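Local coordinates for acetyltransferase (Elizabethkingia anophelis, PDB 6AO7), which binds acetyl-CoA and, as a GNAT-family member, probably transfers its acetyl group to an acceptor substrate, at residues A[90-95]-A[123-128]. Sequence-based numbering, arbitrary orientation.
With ACO (acetyl coenzyme *a), chain B; SO4 (sulfate ion), chain C.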
loop_
_atom_site.group_PDB
_atom_site.type_symbol
_atom_site.label_atom_id
_atom_site.label_comp_id
_atom_site.label_asym_id
_atom_site.label_seq_id
_atom_site.Cartn_x
_atom_site.Cartn_y
_atom_site.Cartn_z
ATOM N N GLN A 90 -1.619 18.467 -8.655
ATOM C CA GLN A 90 -0.920 19.628 -9.193
ATOM C C GLN A 90 0.353 19.903 -8.407
ATOM O O GLN A 90 1.397 20.215 -8.992
ATOM C CB GLN A 90 -1.841 20.851 -9.177
ATOM C CG GLN A 90 -2.958 20.787 -10.201
ATOM C CD GLN A 90 -2.444 20.485 -11.599
ATOM O OE1 GLN A 90 -2.794 19.459 -12.196
ATOM N NE2 GLN A 90 -1.599 21.373 -12.127
ATOM N N LEU A 91 0.287 19.778 -7.076
ATOM C CA LEU A 91 1.486 19.953 -6.260
ATOM C C LEU A 91 2.555 18.928 -6.627
ATOM O O LEU A 91 3.728 19.276 -6.794
ATOM C CB LEU A 91 1.136 19.865 -4.770
ATOM C CG LEU A 91 0.312 20.998 -4.148
ATOM C CD1 LEU A 91 0.223 20.827 -2.641
ATOM C CD2 LEU A 91 0.922 22.338 -4.471
ATOM N N LEU A 92 2.168 17.651 -6.769
ATOM C CA LEU A 92 3.157 16.619 -7.062
ATOM C C LEU A 92 3.857 16.870 -8.396
ATOM O O LEU A 92 5.078 16.686 -8.506
ATOM C CB LEU A 92 2.503 15.235 -7.041
ATOM C CG LEU A 92 2.097 14.723 -5.654
ATOM C CD1 LEU A 92 1.212 13.502 -5.781
ATOM C CD2 LEU A 92 3.354 14.395 -4.851
ATOM N N LYS A 93 3.102 17.281 -9.419
ATOM C CA LYS A 93 3.696 17.669 -10.698
ATOM C C LYS A 93 4.705 18.797 -10.526
ATOM O O LYS A 93 5.751 18.814 -11.190
ATOM C CB LYS A 93 2.598 18.105 -11.675
ATOM N N ASP A 94 4.385 19.775 -9.674
ATOM C CA ASP A 94 5.298 20.891 -9.466
ATOM C C ASP A 94 6.557 20.441 -8.736
ATOM O O ASP A 94 7.654 20.896 -9.065
ATOM C CB ASP A 94 4.590 22.009 -8.703
ATOM C CG ASP A 94 5.352 23.307 -8.745
ATOM O OD1 ASP A 94 5.263 23.996 -9.780
ATOM O OD2 ASP A 94 6.044 23.638 -7.757
ATOM N N VAL A 95 6.423 19.540 -7.753
ATOM C CA VAL A 95 7.599 19.025 -7.047
ATOM C C VAL A 95 8.543 18.337 -8.019
ATOM O O VAL A 95 9.768 18.513 -7.947
ATOM C CB VAL A 95 7.195 18.050 -5.930
ATOM C CG1 VAL A 95 8.452 17.485 -5.258
ATOM C CG2 VAL A 95 6.311 18.711 -4.928
ATOM N N GLN A 123 1.547 6.625 -6.581
ATOM C CA GLN A 123 1.837 5.738 -7.705
ATOM C C GLN A 123 1.233 6.258 -9.000
ATOM O O GLN A 123 1.842 6.118 -10.070
ATOM C CB GLN A 123 1.331 4.327 -7.416
ATOM C CG GLN A 123 2.088 3.678 -6.287
ATOM C CD GLN A 123 1.673 2.242 -6.147
ATOM O OE1 GLN A 123 2.087 1.398 -6.930
ATOM N NE2 GLN A 123 0.824 1.962 -5.167
ATOM N N LYS A 124 0.032 6.842 -8.927
ATOM C CA LYS A 124 -0.571 7.472 -10.100
ATOM C C LYS A 124 0.377 8.483 -10.741
ATOM O O LYS A 124 0.399 8.632 -11.969
ATOM C CB LYS A 124 -1.889 8.151 -9.710
ATOM C CG LYS A 124 -2.574 8.892 -10.851
ATOM C CD LYS A 124 -3.607 9.896 -10.328
ATOM C CE LYS A 124 -4.185 10.746 -11.456
ATOM N NZ LYS A 124 -5.250 11.667 -10.956
ATOM N N TYR A 125 1.161 9.194 -9.931
ATOM C CA TYR A 125 2.063 10.210 -10.458
ATOM C C TYR A 125 3.495 9.713 -10.650
ATOM O O TYR A 125 4.397 10.519 -10.905
ATOM C CB TYR A 125 2.022 11.453 -9.574
ATOM C CG TYR A 125 0.766 12.266 -9.831
ATOM C CD1 TYR A 125 0.719 13.196 -10.866
ATOM C CD2 TYR A 125 -0.384 12.075 -9.077
ATOM C CE1 TYR A 125 -0.429 13.932 -11.122
ATOM C CE2 TYR A 125 -1.542 12.815 -9.328
ATOM C CZ TYR A 125 -1.556 13.737 -10.355
ATOM O OH TYR A 125 -2.694 14.477 -10.616
ATOM N N GLY A 126 3.722 8.409 -10.572
ATOM C CA GLY A 126 4.973 7.839 -11.035
ATOM C C GLY A 126 5.865 7.267 -9.962
ATOM O O GLY A 126 6.941 6.756 -10.287
ATOM N N PHE A 127 5.464 7.323 -8.700
ATOM C CA PHE A 127 6.274 6.764 -7.627
ATOM C C PHE A 127 6.086 5.258 -7.562
ATOM O O PHE A 127 4.969 4.757 -7.678
ATOM C CB PHE A 127 5.883 7.387 -6.290
ATOM C CG PHE A 127 6.315 8.794 -6.128
ATOM C CD1 PHE A 127 5.523 9.856 -6.578
ATOM C CD2 PHE A 127 7.512 9.077 -5.489
ATOM C CE1 PHE A 127 5.933 11.171 -6.396
ATOM C CE2 PHE A 127 7.923 10.382 -5.314
ATOM C CZ PHE A 127 7.132 11.435 -5.768
ATOM N N ARG A 128 7.188 4.535 -7.385
ATOM C CA ARG A 128 7.154 3.090 -7.189
ATOM C C ARG A 128 7.379 2.793 -5.714
ATOM O O ARG A 128 8.175 3.465 -5.059
ATOM C CB ARG A 128 8.237 2.393 -8.020
ATOM C CG ARG A 128 8.130 2.604 -9.523
ATOM C CD ARG A 128 7.251 1.559 -10.201
ATOM N NE ARG A 128 7.783 0.196 -10.100
ATOM C CZ ARG A 128 8.629 -0.351 -10.971
ATOM N NH1 ARG A 128 9.057 0.347 -12.012
ATOM N NH2 ARG A 128 9.051 -1.602 -10.801
HETATM N N1A ACO B . -8.357 4.895 -2.195
HETATM C C2A ACO B . -7.424 5.470 -2.957
HETATM N N3A ACO B . -7.474 6.632 -3.610
HETATM C C4A ACO B . -8.661 7.224 -3.447
HETATM C C5A ACO B . -9.735 6.743 -2.712
HETATM C C6A ACO B . -9.549 5.513 -2.047
HETATM N N6A ACO B . -10.482 4.918 -1.300
HETATM N N7A ACO B . -10.824 7.594 -2.820
HETATM C C8A ACO B . -10.390 8.557 -3.600
HETATM N N9A ACO B . -9.091 8.400 -4.011
HETATM C C1B ACO B . -8.323 9.253 -4.917
HETATM C C2B ACO B . -9.091 10.355 -5.628
HETATM O O2B ACO B . -9.895 9.862 -6.690
HETATM C C3B ACO B . -7.909 11.158 -6.168
HETATM O O3B ACO B . -7.314 10.515 -7.314
HETATM P P3B ACO B . -7.664 10.808 -8.855
HETATM O O7A ACO B . -9.104 10.294 -9.060
HETATM O O8A ACO B . -7.460 12.327 -9.060
HETATM O O9A ACO B . -6.679 10.035 -9.687
HETATM C C4B ACO B . -6.834 10.990 -5.083
HETATM O O4B ACO B . -7.315 9.941 -4.207
HETATM C C5B ACO B . -6.520 12.262 -4.332
HETATM O O5B ACO B . -6.151 13.203 -5.364
HETATM P P1A ACO B . -6.082 14.843 -5.095
HETATM O O1A ACO B . -7.401 15.515 -5.086
HETATM O O2A ACO B . -5.166 15.383 -6.184
HETATM O O3A ACO B . -5.408 14.876 -3.651
HETATM P P2A ACO B . -5.419 15.980 -2.498
HETATM O O4A ACO B . -5.724 17.255 -3.180
HETATM O O5A ACO B . -6.476 15.593 -1.480
HETATM O O6A ACO B . -4.000 15.921 -1.785
HETATM C CBP ACO B . -3.043 14.966 0.225
HETATM C CCP ACO B . -3.537 14.702 -1.192
HETATM C CDP ACO B . -1.841 15.922 0.151
HETATM C CEP ACO B . -2.597 13.630 0.842
HETATM C CAP ACO B . -4.166 15.637 1.059
HETATM O OAP ACO B . -5.332 14.829 1.056
HETATM C C9P ACO B . -3.778 16.038 2.474
HETATM O O9P ACO B . -3.203 17.102 2.674
HETATM N N8P ACO B . -4.032 15.161 3.439
HETATM C C7P ACO B . -3.618 15.381 4.817
HETATM C C6P ACO B . -2.105 15.524 4.952
HETATM C C5P ACO B . -1.369 14.299 4.463
HETATM O O5P ACO B . -1.772 13.168 4.718
HETATM N N4P ACO B . -0.265 14.521 3.752
HETATM C C3P ACO B . 0.598 13.457 3.251
HETATM C C2P ACO B . 1.363 12.765 4.361
HETATM S S1P ACO B . 2.904 11.904 3.871
HETATM C C ACO B . 3.998 13.298 3.743
HETATM O O ACO B . 3.630 14.429 3.904
HETATM C CH3 ACO B . 5.398 12.915 3.368
HETATM S S SO4 C . 12.295 -0.963 -14.321
HETATM O O1 SO4 C . 13.064 0.263 -14.511
HETATM O O2 SO4 C . 11.230 -1.031 -15.319
HETATM O O3 SO4 C . 11.703 -0.971 -12.988
HETATM O O4 SO4 C . 13.185 -2.114 -14.463
HETATM O O HOH W 1 -4.292 17.440 -10.385
#
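Leu92, within helix 87-101, faces Tyr125 just past the end of helix 116-124, and their CA atoms, 7.3 Å apart, mark the closest backbone approach. A Schellman motif ends the second helix: Phe127 N bonds to Tyr122 O, Gly126 N reaches Gln123 O at 3.0 Å, and Gly126 has a positive phi of 112°. The turn delivers the chain into strand 128-133, outermost in the sheet of this chain, where Arg128 pairs through its backbone with Thr159.

Both branches of Leu92 are used. CD1 lies 3.9 Å from CD2 of Tyr125, approaching the ring obliquely, and the two side chains cross at about a right angle. CD2 lies more loosely, 4.4 Å from CE1 of Phe127. With CG anti to its carbonyl carbon (chi1 -77°), Tyr125 extends its ring past Leu92 toward Gln90, where one water donates to Gln90 OE1 at 3.1 Å and, weakly, to Tyr125 OH. Leu92 also packs on Ile73 and Ile76 of strand 70-78 and on Leu121 of helix 116-124, while Phe127 rests on Leu107 and Leu158; helix 87-101 and the turn thus both sit on the sheet.

Beside the tyrosine, the extended chain of Lys124 carries NZ to the 3'-phosphate of acetyl-CoA, bonding O9A at an unusually short, doubtful distance and O8A weakly. Gly86, Gly88 and Gly89 N bond the coenzyme from the GNAT pyrophosphate-binding turn leading into helix 87-101. Direct contact between the segments is thus apolar, with a water-mediated polar link at one end; Lys124, presumably drawn by phosphate charge, links helix 116-124 to the same cofactor.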